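Local atomic coordinates of protein-glutamine gamma-glutamyltransferase 2 (Pagrus major, PDB entry 1G0D), a protein that catalyses calcium-dependent cross-linking of proteins, joining peptide-bound glutamine to the side-chain amine of lysine or to other primary amines. Residues E434-T437 / L438-Y442; G243-P246 / Y247-T250; Y183-D186 / I187-V191. All coordinates share one frame; numbering follows the deposited sequence.

Contact 1 (E434-T437 / L438-Y442). With SO4 (sulfate ion), chain B.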
loop_
_atom_site.group_PDB
_atom_site.type_symbol
_atom_site.label_atom_id
_atom_site.label_comp_id
_atom_site.label_asym_id
_atom_site.label_seq_id
_atom_site.Cartn_x
_atom_site.Cartn_y
_atom_site.Cartn_z
ATOM N N GLU A 434 -9.724 -2.280 -10.800
ATOM C CA GLU A 434 -10.826 -1.363 -10.842
ATOM C C GLU A 434 -10.255 -0.006 -11.175
ATOM O O GLU A 434 -9.489 0.541 -10.390
ATOM C CB GLU A 434 -11.473 -1.340 -9.472
ATOM C CG GLU A 434 -12.073 -0.031 -9.076
ATOM C CD GLU A 434 -13.537 -0.187 -8.794
ATOM O OE1 GLU A 434 -14.081 0.535 -7.905
ATOM O OE2 GLU A 434 -14.129 -1.057 -9.486
ATOM N N ASP A 435 -10.606 0.549 -12.324
ATOM C CA ASP A 435 -10.076 1.867 -12.651
ATOM C C ASP A 435 -10.821 2.939 -11.861
ATOM O O ASP A 435 -11.975 3.232 -12.094
ATOM C CB ASP A 435 -10.156 2.133 -14.145
ATOM C CG ASP A 435 -9.482 3.429 -14.532
ATOM O OD1 ASP A 435 -9.811 4.459 -13.909
ATOM O OD2 ASP A 435 -8.625 3.426 -15.442
ATOM N N VAL A 436 -10.104 3.545 -10.945
ATOM C CA VAL A 436 -10.636 4.513 -10.022
ATOM C C VAL A 436 -10.299 5.977 -10.408
ATOM O O VAL A 436 -10.557 6.918 -9.671
ATOM C CB VAL A 436 -10.108 4.023 -8.626
ATOM C CG1 VAL A 436 -9.194 4.947 -8.029
ATOM C CG2 VAL A 436 -11.235 3.698 -7.749
ATOM N N THR A 437 -9.804 6.174 -11.627
ATOM C CA THR A 437 -9.385 7.509 -12.072
ATOM C C THR A 437 -10.419 8.598 -11.917
ATOM O O THR A 437 -10.154 9.668 -11.357
ATOM C CB THR A 437 -8.878 7.490 -13.557
ATOM O OG1 THR A 437 -8.097 6.307 -13.795
ATOM C CG2 THR A 437 -7.996 8.711 -13.849
ATOM N N LEU A 438 -11.620 8.348 -12.399
ATOM C CA LEU A 438 -12.631 9.375 -12.279
ATOM C C LEU A 438 -12.952 9.843 -10.830
ATOM O O LEU A 438 -13.565 10.880 -10.662
ATOM C CB LEU A 438 -13.885 8.917 -13.006
ATOM C CG LEU A 438 -14.910 10.037 -13.035
ATOM C CD1 LEU A 438 -14.503 11.097 -14.012
ATOM C CD2 LEU A 438 -16.234 9.475 -13.429
ATOM N N HIS A 439 -12.556 9.097 -9.792
ATOM C CA HIS A 439 -12.812 9.527 -8.400
ATOM C C HIS A 439 -11.871 10.701 -8.164
ATOM O O HIS A 439 -12.082 11.542 -7.280
ATOM C CB HIS A 439 -12.360 8.510 -7.348
ATOM C CG HIS A 439 -13.080 7.208 -7.356
ATOM N ND1 HIS A 439 -14.108 6.913 -8.224
ATOM C CD2 HIS A 439 -12.913 6.108 -6.579
ATOM C CE1 HIS A 439 -14.543 5.684 -7.991
ATOM N NE2 HIS A 439 -13.840 5.175 -6.995
ATOM N N TYR A 440 -10.767 10.676 -8.908
ATOM C CA TYR A 440 -9.736 11.686 -8.767
ATOM C C TYR A 440 -9.848 12.809 -9.719
ATOM O O TYR A 440 -9.574 13.937 -9.342
ATOM C CB TYR A 440 -8.350 11.079 -8.910
ATOM C CG TYR A 440 -7.957 10.307 -7.688
ATOM C CD1 TYR A 440 -8.175 8.933 -7.605
ATOM C CD2 TYR A 440 -7.355 10.947 -6.615
ATOM C CE1 TYR A 440 -7.797 8.220 -6.487
ATOM C CE2 TYR A 440 -6.971 10.247 -5.484
ATOM C CZ TYR A 440 -7.190 8.882 -5.426
ATOM O OH TYR A 440 -6.761 8.187 -4.319
ATOM N N LYS A 441 -10.253 12.540 -10.954
ATOM C CA LYS A 441 -10.326 13.659 -11.865
ATOM C C LYS A 441 -11.376 13.623 -12.947
ATOM O O LYS A 441 -11.746 12.570 -13.435
ATOM C CB LYS A 441 -8.948 13.893 -12.498
ATOM C CG LYS A 441 -8.151 12.646 -12.807
ATOM C CD LYS A 441 -6.695 12.983 -12.793
ATOM C CE LYS A 441 -6.094 12.866 -14.182
ATOM N NZ LYS A 441 -5.284 14.088 -14.482
ATOM N N TYR A 442 -11.841 14.802 -13.328
ATOM C CA TYR A 442 -12.842 14.914 -14.347
ATOM C C TYR A 442 -12.172 14.502 -15.620
ATOM O O TYR A 442 -10.983 14.684 -15.765
ATOM C CB TYR A 442 -13.303 16.329 -14.402
ATOM C CG TYR A 442 -14.269 16.588 -13.297
ATOM C CD1 TYR A 442 -15.545 16.040 -13.345
ATOM C CD2 TYR A 442 -13.945 17.418 -12.235
ATOM C CE1 TYR A 442 -16.473 16.313 -12.374
ATOM C CE2 TYR A 442 -14.869 17.698 -11.258
ATOM C CZ TYR A 442 -16.142 17.141 -11.336
ATOM O OH TYR A 442 -17.091 17.403 -10.367
HETATM S S SO4 B . -15.857 3.368 -4.116
HETATM O O1 SO4 B . -15.450 4.691 -4.092
HETATM O O2 SO4 B . -16.018 2.939 -2.778
HETATM O O3 SO4 B . -17.137 3.464 -4.657
HETATM O O4 SO4 B . -15.000 2.604 -4.981
HETATM O O HOH W 1 -12.602 5.859 -13.731
#

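Contact 2 (G243-P246 / Y247-T250)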
loop_
_atom_site.group_PDB
_atom_site.type_symbol
_atom_site.label_atom_id
_atom_site.label_comp_id
_atom_site.label_asym_id
_atom_site.label_seq_id
_atom_site.Cartn_x
_atom_site.Cartn_y
_atom_site.Cartn_z
ATOM N N GLY A 243 20.424 -5.263 3.387
ATOM C CA GLY A 243 19.029 -5.508 3.673
ATOM C C GLY A 243 18.340 -6.239 2.560
ATOM O O GLY A 243 19.002 -6.727 1.660
ATOM N N VAL A 244 17.014 -6.342 2.621
ATOM C CA VAL A 244 16.275 -7.029 1.582
ATOM C C VAL A 244 15.860 -6.043 0.521
ATOM O O VAL A 244 15.432 -4.948 0.827
ATOM C CB VAL A 244 15.004 -7.693 2.144
ATOM C CG1 VAL A 244 14.258 -8.347 1.015
ATOM C CG2 VAL A 244 15.359 -8.739 3.206
ATOM N N ALA A 245 16.007 -6.401 -0.738
ATOM C CA ALA A 245 15.589 -5.489 -1.777
ATOM C C ALA A 245 14.069 -5.382 -1.730
ATOM O O ALA A 245 13.369 -6.386 -1.522
ATOM C CB ALA A 245 16.027 -6.006 -3.117
ATOM N N PRO A 246 13.533 -4.163 -1.920
ATOM C CA PRO A 246 12.086 -3.931 -1.905
ATOM C C PRO A 246 11.251 -4.858 -2.785
ATOM O O PRO A 246 10.162 -5.269 -2.401
ATOM C CB PRO A 246 11.966 -2.475 -2.339
ATOM C CG PRO A 246 13.199 -1.862 -1.848
ATOM C CD PRO A 246 14.265 -2.899 -2.110
ATOM N N TYR A 247 11.754 -5.194 -3.961
ATOM C CA TYR A 247 11.000 -6.039 -4.882
ATOM C C TYR A 247 10.885 -7.508 -4.430
ATOM O O TYR A 247 10.222 -8.324 -5.083
ATOM C CB TYR A 247 11.630 -5.945 -6.276
ATOM C CG TYR A 247 12.878 -6.757 -6.381
ATOM C CD1 TYR A 247 14.116 -6.198 -6.090
ATOM C CD2 TYR A 247 12.822 -8.116 -6.694
ATOM C CE1 TYR A 247 15.279 -6.971 -6.094
ATOM C CE2 TYR A 247 13.971 -8.901 -6.701
ATOM C CZ TYR A 247 15.204 -8.324 -6.395
ATOM O OH TYR A 247 16.348 -9.102 -6.386
ATOM N N ARG A 248 11.512 -7.825 -3.298
ATOM C CA ARG A 248 11.509 -9.176 -2.748
ATOM C C ARG A 248 10.270 -9.519 -1.922
ATOM O O ARG A 248 9.801 -10.638 -1.940
ATOM C CB ARG A 248 12.733 -9.379 -1.828
ATOM C CG ARG A 248 14.059 -9.692 -2.515
ATOM C CD ARG A 248 14.220 -11.164 -2.794
ATOM N NE ARG A 248 15.306 -11.776 -2.031
ATOM C CZ ARG A 248 15.275 -13.037 -1.607
ATOM N NH1 ARG A 248 16.296 -13.519 -0.925
ATOM N NH2 ARG A 248 14.210 -13.816 -1.847
ATOM N N TRP A 249 9.761 -8.566 -1.165
ATOM C CA TRP A 249 8.649 -8.861 -0.299
ATOM C C TRP A 249 7.340 -9.216 -0.958
ATOM O O TRP A 249 6.916 -8.581 -1.919
ATOM C CB TRP A 249 8.403 -7.705 0.656
ATOM C CG TRP A 249 9.627 -7.056 1.263
ATOM C CD1 TRP A 249 10.126 -5.840 0.920
ATOM C CD2 TRP A 249 10.349 -7.461 2.443
ATOM N NE1 TRP A 249 11.093 -5.453 1.803
ATOM C CE2 TRP A 249 11.260 -6.420 2.755
ATOM C CE3 TRP A 249 10.315 -8.593 3.270
ATOM C CZ2 TRP A 249 12.138 -6.466 3.867
ATOM C CZ3 TRP A 249 11.186 -8.640 4.383
ATOM C CH2 TRP A 249 12.084 -7.573 4.666
ATOM N N THR A 250 6.685 -10.237 -0.408
ATOM C CA THR A 250 5.378 -10.668 -0.906
ATOM C C THR A 250 4.291 -10.392 0.135
ATOM O O THR A 250 3.134 -10.748 -0.062
ATOM C CB THR A 250 5.374 -12.155 -1.233
ATOM O OG1 THR A 250 6.181 -12.876 -0.288
ATOM C CG2 THR A 250 5.933 -12.347 -2.613
HETATM O O HOH W 2 7.786 -5.883 -3.096
#

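Contact 3 (Y183-D186 / I187-V191)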
loop_
_atom_site.group_PDB
_atom_site.type_symbol
_atom_site.label_atom_id
_atom_site.label_comp_id
_atom_site.label_asym_id
_atom_site.label_seq_id
_atom_site.Cartn_x
_atom_site.Cartn_y
_atom_site.Cartn_z
ATOM N N TYR A 183 0.050 -11.792 16.396
ATOM C CA TYR A 183 0.695 -10.615 16.962
ATOM C C TYR A 183 0.789 -9.346 16.129
ATOM O O TYR A 183 1.260 -8.309 16.598
ATOM C CB TYR A 183 2.075 -11.009 17.474
ATOM C CG TYR A 183 2.040 -12.292 18.261
ATOM C CD1 TYR A 183 2.811 -13.382 17.883
ATOM C CD2 TYR A 183 1.187 -12.437 19.351
ATOM C CE1 TYR A 183 2.731 -14.584 18.561
ATOM C CE2 TYR A 183 1.096 -13.633 20.037
ATOM C CZ TYR A 183 1.871 -14.702 19.635
ATOM O OH TYR A 183 1.775 -15.901 20.298
ATOM N N VAL A 184 0.311 -9.399 14.900
ATOM C CA VAL A 184 0.370 -8.211 14.069
ATOM C C VAL A 184 -0.460 -7.073 14.697
ATOM O O VAL A 184 -0.198 -5.887 14.444
ATOM C CB VAL A 184 -0.119 -8.528 12.676
ATOM C CG1 VAL A 184 -0.461 -7.248 11.955
ATOM C CG2 VAL A 184 0.958 -9.342 11.938
ATOM N N MET A 185 -1.459 -7.422 15.514
ATOM C CA MET A 185 -2.263 -6.393 16.138
ATOM C C MET A 185 -1.425 -5.723 17.223
ATOM O O MET A 185 -1.424 -4.504 17.376
ATOM C CB MET A 185 -3.518 -6.998 16.765
ATOM C CG MET A 185 -4.332 -6.001 17.582
ATOM S SD MET A 185 -5.520 -6.735 18.688
ATOM C CE MET A 185 -4.402 -7.466 19.943
ATOM N N ASP A 186 -0.707 -6.524 17.982
ATOM C CA ASP A 186 0.109 -5.988 19.049
ATOM C C ASP A 186 1.196 -5.054 18.548
ATOM O O ASP A 186 1.517 -4.054 19.221
ATOM C CB ASP A 186 0.726 -7.128 19.799
ATOM C CG ASP A 186 -0.295 -8.045 20.345
ATOM O OD1 ASP A 186 -0.482 -7.965 21.567
ATOM O OD2 ASP A 186 -0.902 -8.830 19.570
ATOM N N ILE A 187 1.772 -5.392 17.391
ATOM C CA ILE A 187 2.815 -4.571 16.777
ATOM C C ILE A 187 2.206 -3.278 16.220
ATOM O O ILE A 187 2.863 -2.237 16.169
ATOM C CB ILE A 187 3.503 -5.274 15.595
ATOM C CG1 ILE A 187 4.230 -6.541 16.050
ATOM C CG2 ILE A 187 4.512 -4.348 15.007
ATOM C CD1 ILE A 187 4.497 -7.548 14.951
ATOM N N CYS A 188 0.956 -3.340 15.773
ATOM C CA CYS A 188 0.318 -2.153 15.249
ATOM C C CYS A 188 0.260 -1.112 16.356
ATOM O O CYS A 188 0.631 0.019 16.100
ATOM C CB CYS A 188 -1.068 -2.479 14.715
ATOM S SG CYS A 188 -1.019 -3.320 13.138
ATOM N N PHE A 189 -0.174 -1.480 17.571
ATOM C CA PHE A 189 -0.218 -0.542 18.721
ATOM C C PHE A 189 1.185 -0.140 19.163
ATOM O O PHE A 189 1.355 0.880 19.809
ATOM C CB PHE A 189 -0.951 -1.142 19.934
ATOM C CG PHE A 189 -2.456 -1.137 19.799
ATOM C CD1 PHE A 189 -3.159 -2.332 19.652
ATOM C CD2 PHE A 189 -3.154 0.061 19.700
ATOM C CE1 PHE A 189 -4.533 -2.333 19.395
ATOM C CE2 PHE A 189 -4.530 0.071 19.444
ATOM C CZ PHE A 189 -5.222 -1.127 19.286
ATOM N N GLU A 190 2.186 -0.942 18.806
ATOM C CA GLU A 190 3.586 -0.652 19.130
ATOM C C GLU A 190 4.102 0.475 18.221
ATOM O O GLU A 190 4.925 1.310 18.605
ATOM C CB GLU A 190 4.423 -1.904 18.902
ATOM C CG GLU A 190 5.709 -1.892 19.678
ATOM C CD GLU A 190 6.641 -3.042 19.347
ATOM O OE1 GLU A 190 7.748 -3.021 19.910
ATOM O OE2 GLU A 190 6.301 -3.947 18.546
ATOM N N VAL A 191 3.636 0.476 16.982
ATOM C CA VAL A 191 4.013 1.515 16.042
ATOM C C VAL A 191 3.427 2.829 16.577
ATOM O O VAL A 191 4.037 3.883 16.473
ATOM C CB VAL A 191 3.412 1.238 14.634
ATOM C CG1 VAL A 191 3.705 2.402 13.699
ATOM C CG2 VAL A 191 3.992 -0.052 14.061
#

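Contact 1 (E434-T437 / L438-Y442)
The backbone turns from strand into a short helix as His439 N donates to Val436 O at 3.0 Å, while Thr437 O accepts from both Tyr440 N and Lys441 N. Val436 packs between two rings that follow it in sequence. Its CB lies over one face of the His439 imidazole, the two side chains crossing at about a right angle, and CG2 comes as near as 3.1 Å to His439 NE2, a tight fit. CG1 instead meets the edge of the Tyr440 ring in plane, 3.9 Å from CE1; the phenol OH beyond is bonded to Trp334 NE1. His439 NE2 also makes a weak bond of 3.5 Å to sulfate O4, an anion held as well by Arg291 and Trp351.

Asp435 OD1 accepts from Thr437 N at 2.9 Å and from Thr437 OG1 at 2.5 Å. A chi1 of -40° sets OG1 beside the backbone N, where it can join the N-H on the same oxygen. A water bridges OD1 to Leu438 N. Lys441 NZ bonds to Val394 O and Asn395 OD1. This is an Asx turn leading strand 433-435 into helix 437-440, at a probable calcium site to which Glu434 and Asn395 belong by analogy with relatives.

Contact 2 (G243-P246 / Y247-T250)
Pro246 O accepts a hydrogen bond of 2.6 Å from a water that also donates to Trp249 O at 3.1 Å, bridging two carbonyls three residues apart. One residue earlier, Arg248 N donates to Ala245 O at 2.9 Å with an N-H...O angle of 155°. With Pro246 and Tyr247 both near the values of a type I beta turn, that bond closes the turn.

Side chains pack around the bend. Val244 covers one face of the Trp249 indole: CG1 stands over the ring system, and CB makes a CH-pi contact 4.0 Å from the centroid of the six-membered ring. The indole NE1 bonds to Tyr269 O. The same Val244 CG1 meets Arg248 CB at 3.4 Å, the two side chains crossing nearly at right angles. Tyr247 carries CG between its backbone N and carbonyl carbon (chi1 77°), which folds the ring back until CE1 is 3.2 Å from Ala245 CB, a tight approach. Arg248 CG lies over one face of that phenol, offset toward its rim. Replacing Trp249 with an alanine would probably uncover Val244 and leave Tyr269 O without its indole N-H donor.

Arg248 NH2 forms a salt bridge with Asp664 and Tyr247 OH bonds to Asp666, so the loop grips strand 659-666 of the C-terminal region, while Trp249 rests on Ile255 and Gln258 of helix 253-261.

Contact 3 (Y183-D186 / I187-V191)
Tyr183 O accepts from Ile187 N at the start of an alpha helix, residues 184-193, for which Tyr183 occupies the N-cap position. Among the backbone bonds, this i to i+4 pair measures 3.1 Å. Phe189 N to Met185 O follows at 3.3 Å. Glu190 N to Asp186 O is a weak bond, bent to 127° at the hydrogen.

Apolar contacts run along the same i to i+4 spacing. Met185 CG approaches Phe189 CE1 at 4.1 Å, and these side chains slant across each other; they face Leu133 and His131 of strand 121-133. Val184 CG1 and Cys188 SG make a loose contact at 4.1 Å, in which the place of SG is less sure because it sits too close to the Val184 carbonyl in the model. Cys188 itself packs against Val282 and Cys285 of helix 272-286. The helix is thus wedged between a strand of the N-terminal beta region and the helix that begins with the catalytic Cys272.

Charged and polar ends are engaged away from this stretch: Asp186 OD2 forms a salt bridge with Arg31, and Glu190 OE2 bonds to Ser260 OG.

Ile187 turns its longer branch back along the helix, CG1 lying beside its backbone N (chi1 -63°), which places CG1 3.5 Å from Tyr183 O and CD1 3.7 Å from that same oxygen.

Overall arrangement
The three contacts are separate local stretches in series along the chain, contact 3 first and contact 1 last. None touches another. Contacts 2 and 3 are the closer pair, about 12 Å between nearest atoms, and helix 253-261 touches both, Trp249 through Ile255 and Gln258 and Ile187 through Gln257 and Trp259. Contact 1 stands apart, with nearest atoms about 19 Å from contact 2 and 22 Å from contact 3, and it lies across the chain's centre from contact 3. Around the Cys272-His332-Asp355 triad, the Pro246 side chain of contact 2 is about 9 Å from that of Cys272 and 7 Å from that of Tyr515; contact 1 reaches Trp334, on the strand bearing His332; contact 3 packs on helix 272-286 toward the end away from Cys272.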